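Local coordinates for protein KLTH0A00704p (Lachancea thermotolerans, PDB 4J2G) that probably helps recruit PI 3-kinase in autophagy, acting through its HORMA domain, at residues L89-Y94 and E130-Q135. The protein carries 1 engineered substitution. Sequence-based numbering, arbitrary orientation.
With SO4 (sulfate ion), chain C.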
ATOM      1  N   LEU A  89      -6.761  -5.511   6.907  1.00 43.53           N
ATOM      2  CA  LEU A  89      -6.520  -5.584   5.462  1.00 45.05           C
ATOM      3  C   LEU A  89      -5.236  -4.848   5.095  1.00 41.23           C
ATOM      4  O   LEU A  89      -5.128  -3.642   5.271  1.00 41.30           O
ATOM      5  CB  LEU A  89      -7.725  -5.047   4.686  1.00 46.18           C
ATOM      6  CG  LEU A  89      -7.946  -4.856   3.135  1.00 53.07           C
ATOM      7  CD1 LEU A  89      -6.802  -5.108   2.213  1.00 48.19           C
ATOM      8  CD2 LEU A  89      -9.135  -5.673   2.645  1.00 56.67           C
ATOM      9  N   VAL A  90      -4.261  -5.631   4.616  1.00 46.34           N
ATOM     10  CA  VAL A  90      -2.953  -5.178   4.227  1.00 39.44           C
ATOM     11  C   VAL A  90      -2.788  -5.198   2.722  1.00 42.64           C
ATOM     12  O   VAL A  90      -3.173  -6.146   2.063  1.00 38.97           O
ATOM     13  CB  VAL A  90      -1.877  -5.965   4.980  1.00 51.99           C
ATOM     14  CG1 VAL A  90      -0.419  -5.692   4.460  1.00 44.58           C
ATOM     15  CG2 VAL A  90      -2.007  -5.535   6.421  1.00 49.40           C
ATOM     16  N   ILE A  91      -2.292  -4.087   2.166  1.00 41.11           N
ATOM     17  CA  ILE A  91      -2.016  -4.012   0.721  1.00 40.14           C
ATOM     18  C   ILE A  91      -0.549  -3.641   0.466  1.00 43.93           C
ATOM     19  O   ILE A  91      -0.084  -2.660   0.984  1.00 45.25           O
ATOM     20  CB  ILE A  91      -2.929  -3.037   0.011  1.00 40.68           C
ATOM     21  CG1 ILE A  91      -4.388  -3.531   0.145  1.00 43.23           C
ATOM     22  CG2 ILE A  91      -2.622  -2.964  -1.496  1.00 42.16           C
ATOM     23  CD1 ILE A  91      -5.398  -2.545  -0.390  1.00 44.85           C
ATOM     24  N   GLU A  92       0.159  -4.447  -0.309  1.00 34.45           N
ATOM     25  CA  GLU A  92       1.550  -4.112  -0.655  1.00 46.18           C
ATOM     26  C   GLU A  92       1.589  -3.666  -2.125  1.00 45.06           C
ATOM     27  O   GLU A  92       0.928  -4.238  -2.938  1.00 50.23           O
ATOM     28  CB  GLU A  92       2.392  -5.322  -0.473  1.00 39.47           C
ATOM     29  CG  GLU A  92       2.573  -5.713   1.007  1.00 49.54           C
ATOM     30  CD  GLU A  92       3.679  -6.811   1.158  1.00 48.50           C
ATOM     31  OE1 GLU A  92       3.893  -7.592   0.205  1.00 46.42           O
ATOM     32  OE2 GLU A  92       4.335  -6.862   2.201  1.00 53.63           O
ATOM     33  N   THR A  93       2.325  -2.601  -2.436  1.00 47.52           N
ATOM     34  CA  THR A  93       2.458  -2.094  -3.791  1.00 36.94           C
ATOM     35  C   THR A  93       3.934  -2.248  -4.044  1.00 36.35           C
ATOM     36  O   THR A  93       4.754  -1.847  -3.221  1.00 41.60           O
ATOM     37  CB  THR A  93       2.066  -0.622  -3.902  1.00 43.29           C
ATOM     38  OG1 THR A  93       0.639  -0.486  -3.688  1.00 45.98           O
ATOM     39  CG2 THR A  93       2.377  -0.053  -5.332  1.00 44.64           C
ATOM     40  N   TYR A  94       4.282  -2.850  -5.174  1.00 39.02           N
ATOM     41  CA  TYR A  94       5.717  -3.082  -5.438  1.00 44.44           C
ATOM     42  C   TYR A  94       6.071  -2.860  -6.890  1.00 45.03           C
ATOM     43  O   TYR A  94       5.202  -2.868  -7.736  1.00 44.36           O
ATOM     44  CB  TYR A  94       6.122  -4.502  -5.007  1.00 41.84           C
ATOM     45  CG  TYR A  94       5.207  -5.540  -5.630  1.00 49.23           C
ATOM     46  CD1 TYR A  94       4.088  -6.009  -4.956  1.00 44.38           C
ATOM     47  CD2 TYR A  94       5.442  -6.014  -6.900  1.00 50.41           C
ATOM     48  CE1 TYR A  94       3.224  -6.907  -5.544  1.00 47.52           C
ATOM     49  CE2 TYR A  94       4.599  -6.943  -7.476  1.00 54.73           C
ATOM     50  CZ  TYR A  94       3.506  -7.402  -6.779  1.00 57.30           C
ATOM     51  OH  TYR A  94       2.658  -8.313  -7.386  1.00 60.92           O
ATOM     52  N   GLU A 130       4.875   0.670  -1.194  1.00 36.29           N
ATOM     53  CA  GLU A 130       3.859   1.178  -0.288  1.00 44.19           C
ATOM     54  C   GLU A 130       3.302   0.018   0.480  1.00 45.19           C
ATOM     55  O   GLU A 130       3.169  -1.093  -0.069  1.00 39.75           O
ATOM     56  CB  GLU A 130       2.642   1.757  -1.019  1.00 38.78           C
ATOM     57  CG  GLU A 130       2.925   2.813  -2.067  1.00 46.28           C
ATOM     58  CD  GLU A 130       1.636   3.208  -2.875  1.00 52.78           C
ATOM     59  OE1 GLU A 130       0.688   2.364  -3.163  1.00 48.50           O
ATOM     60  OE2 GLU A 130       1.608   4.391  -3.254  1.00 54.54           O
ATOM     61  N   ARG A 131       2.908   0.279   1.716  1.00 37.50           N
ATOM     62  CA  ARG A 131       2.128  -0.756   2.419  1.00 42.62           C
ATOM     63  C   ARG A 131       0.980  -0.110   3.156  1.00 35.79           C
ATOM     64  O   ARG A 131       1.210   0.701   4.030  1.00 41.64           O
ATOM     65  CB  ARG A 131       2.976  -1.575   3.367  1.00 37.42           C
ATOM     66  CG  ARG A 131       2.252  -2.790   3.972  1.00 40.79           C
ATOM     67  CD  ARG A 131       3.216  -3.540   4.927  1.00 44.24           C
ATOM     68  NE  ARG A 131       4.162  -4.405   4.204  1.00 49.47           N
ATOM     69  CZ  ARG A 131       5.496  -4.370   4.322  1.00 51.97           C
ATOM     70  NH1 ARG A 131       6.101  -3.516   5.130  1.00 51.82           N
ATOM     71  NH2 ARG A 131       6.239  -5.234   3.635  1.00 52.76           N
ATOM     72  N   TRP A 132      -0.234  -0.504   2.791  1.00 41.94           N
ATOM     73  CA  TRP A 132      -1.482   0.101   3.335  1.00 43.12           C
ATOM     74  C   TRP A 132      -2.009  -0.855   4.370  1.00 44.00           C
ATOM     75  O   TRP A 132      -1.822  -2.075   4.273  1.00 40.75           O
ATOM     76  CB  TRP A 132      -2.542   0.194   2.228  1.00 35.60           C
ATOM     77  CG  TRP A 132      -2.217   1.110   1.116  1.00 41.33           C
ATOM     78  CD1 TRP A 132      -1.387   0.836   0.012  1.00 34.70           C
ATOM     79  CD2 TRP A 132      -2.702   2.429   0.931  1.00 36.11           C
ATOM     80  NE1 TRP A 132      -1.320   1.937  -0.783  1.00 43.02           N
ATOM     81  CE2 TRP A 132      -2.149   2.911  -0.287  1.00 34.70           C
ATOM     82  CE3 TRP A 132      -3.558   3.274   1.684  1.00 40.90           C
ATOM     83  CZ2 TRP A 132      -2.421   4.190  -0.795  1.00 38.88           C
ATOM     84  CZ3 TRP A 132      -3.821   4.521   1.196  1.00 38.27           C
ATOM     85  CH2 TRP A 132      -3.238   4.993  -0.045  1.00 36.95           C
ATOM     86  N   LEU A 133      -2.693  -0.315   5.348  1.00 44.21           N
ATOM     87  CA  LEU A 133      -3.317  -1.119   6.388  1.00 41.96           C
ATOM     88  C   LEU A 133      -4.687  -0.452   6.621  1.00 43.57           C
ATOM     89  O   LEU A 133      -4.736   0.737   6.877  1.00 39.42           O
ATOM     90  CB  LEU A 133      -2.557  -0.910   7.674  1.00 36.09           C
ATOM     91  CG  LEU A 133      -3.221  -1.537   8.909  1.00 42.84           C
ATOM     92  CD1 LEU A 133      -3.394  -3.069   8.807  1.00 39.12           C
ATOM     93  CD2 LEU A 133      -2.553  -1.156  10.226  1.00 39.73           C
ATOM     94  N   ILE A 134      -5.752  -1.228   6.526  1.00 41.81           N
ATOM     95  CA  ILE A 134      -7.144  -0.784   6.780  1.00 49.19           C
ATOM     96  C   ILE A 134      -7.623  -1.776   7.829  1.00 50.13           C
ATOM     97  O   ILE A 134      -7.334  -3.017   7.744  1.00 46.69           O
ATOM     98  CB  ILE A 134      -7.985  -0.941   5.511  1.00 47.20           C
ATOM     99  CG1 ILE A 134      -7.299  -0.175   4.354  1.00 46.98           C
ATOM    100  CG2 ILE A 134      -9.432  -0.468   5.742  1.00 48.48           C
ATOM    101  CD1 ILE A 134      -7.744  -0.650   2.988  1.00 58.53           C
ATOM    102  N   GLN A 135      -8.235  -1.226   8.859  1.00 42.45           N
ATOM    103  CA  GLN A 135      -8.488  -1.908  10.125  1.00 44.34           C
ATOM    104  C   GLN A 135      -9.698  -1.301  10.831  1.00 48.97           C
ATOM    105  O   GLN A 135      -9.957  -0.086  10.688  1.00 43.33           O
ATOM    106  CB  GLN A 135      -7.407  -1.408  11.045  1.00 56.79           C
ATOM    107  CG  GLN A 135      -6.531  -2.445  11.610  1.00 70.09           C
ATOM    108  CD  GLN A 135      -5.475  -1.772  12.439  1.00 81.32           C
ATOM    109  OE1 GLN A 135      -5.376  -0.522  12.479  1.00 67.46           O
ATOM    110  NE2 GLN A 135      -4.658  -2.588  13.090  1.00 68.39           N
TER
HETATM  111  S   SO4 C 301       9.623  -4.777   4.791  1.00 63.02           S
HETATM  112  O1  SO4 C 301       8.939  -4.487   6.034  1.00 61.29           O
HETATM  113  O2  SO4 C 301      10.892  -4.054   4.948  1.00 59.05           O
HETATM  114  O3  SO4 C 301       9.972  -6.174   4.442  1.00 65.75           O
HETATM  115  O4  SO4 C 301       8.735  -4.335   3.697  1.00 67.52           O
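In the central antiparallel sheet of the Atg13 HORMA domain, strands 89-96 and 126-136 pair in register, Leu-89, Ile-91 and Thr-93 forming hydrogen-bonded pairs with Ile-134, Trp-132 and Glu-130. Ile-91 O accepts a hydrogen bond from Trp-132 N at 2.8 Å. On the face turned to helix 18-39, Ile-91 CB packs on Trp-132 CB at 3.9 Å, and Ile-37 of that helix touches both side chains. Nearby, Glu-130 OE1 accepts two donors from opposite faces of its carboxylate: Thr-93 OG1 at 2.9 Å on the anti side, and Trp-132 NE1 at 3.1 Å from well above the plane, in a nearly straight bond (171°). The other face carries Val-90 CG2 against Leu-133 CD1 at 3.7 Å, then a salt bridge. A bend at chi3 (-80°) brings the Arg-131 guanidinium side-on to Glu-92, whose OE2 takes NE through its anti lone pair and NH2, at 2.9 Å, from above the carboxylate plane. Arg-218 binds Glu-92 OE1. Arg-131 NH2 also hydrogen-bonds O4 of a sulfate, probably brought in by the crystallisation medium, at 2.7 Å, and NH1 donates to O1. Both bonds to Glu-92 restrain the guanidinium's rotation, helped in the crystal by sulfate, while two donors restrain the buried Glu-130 carboxylate and probably stabilise its charge.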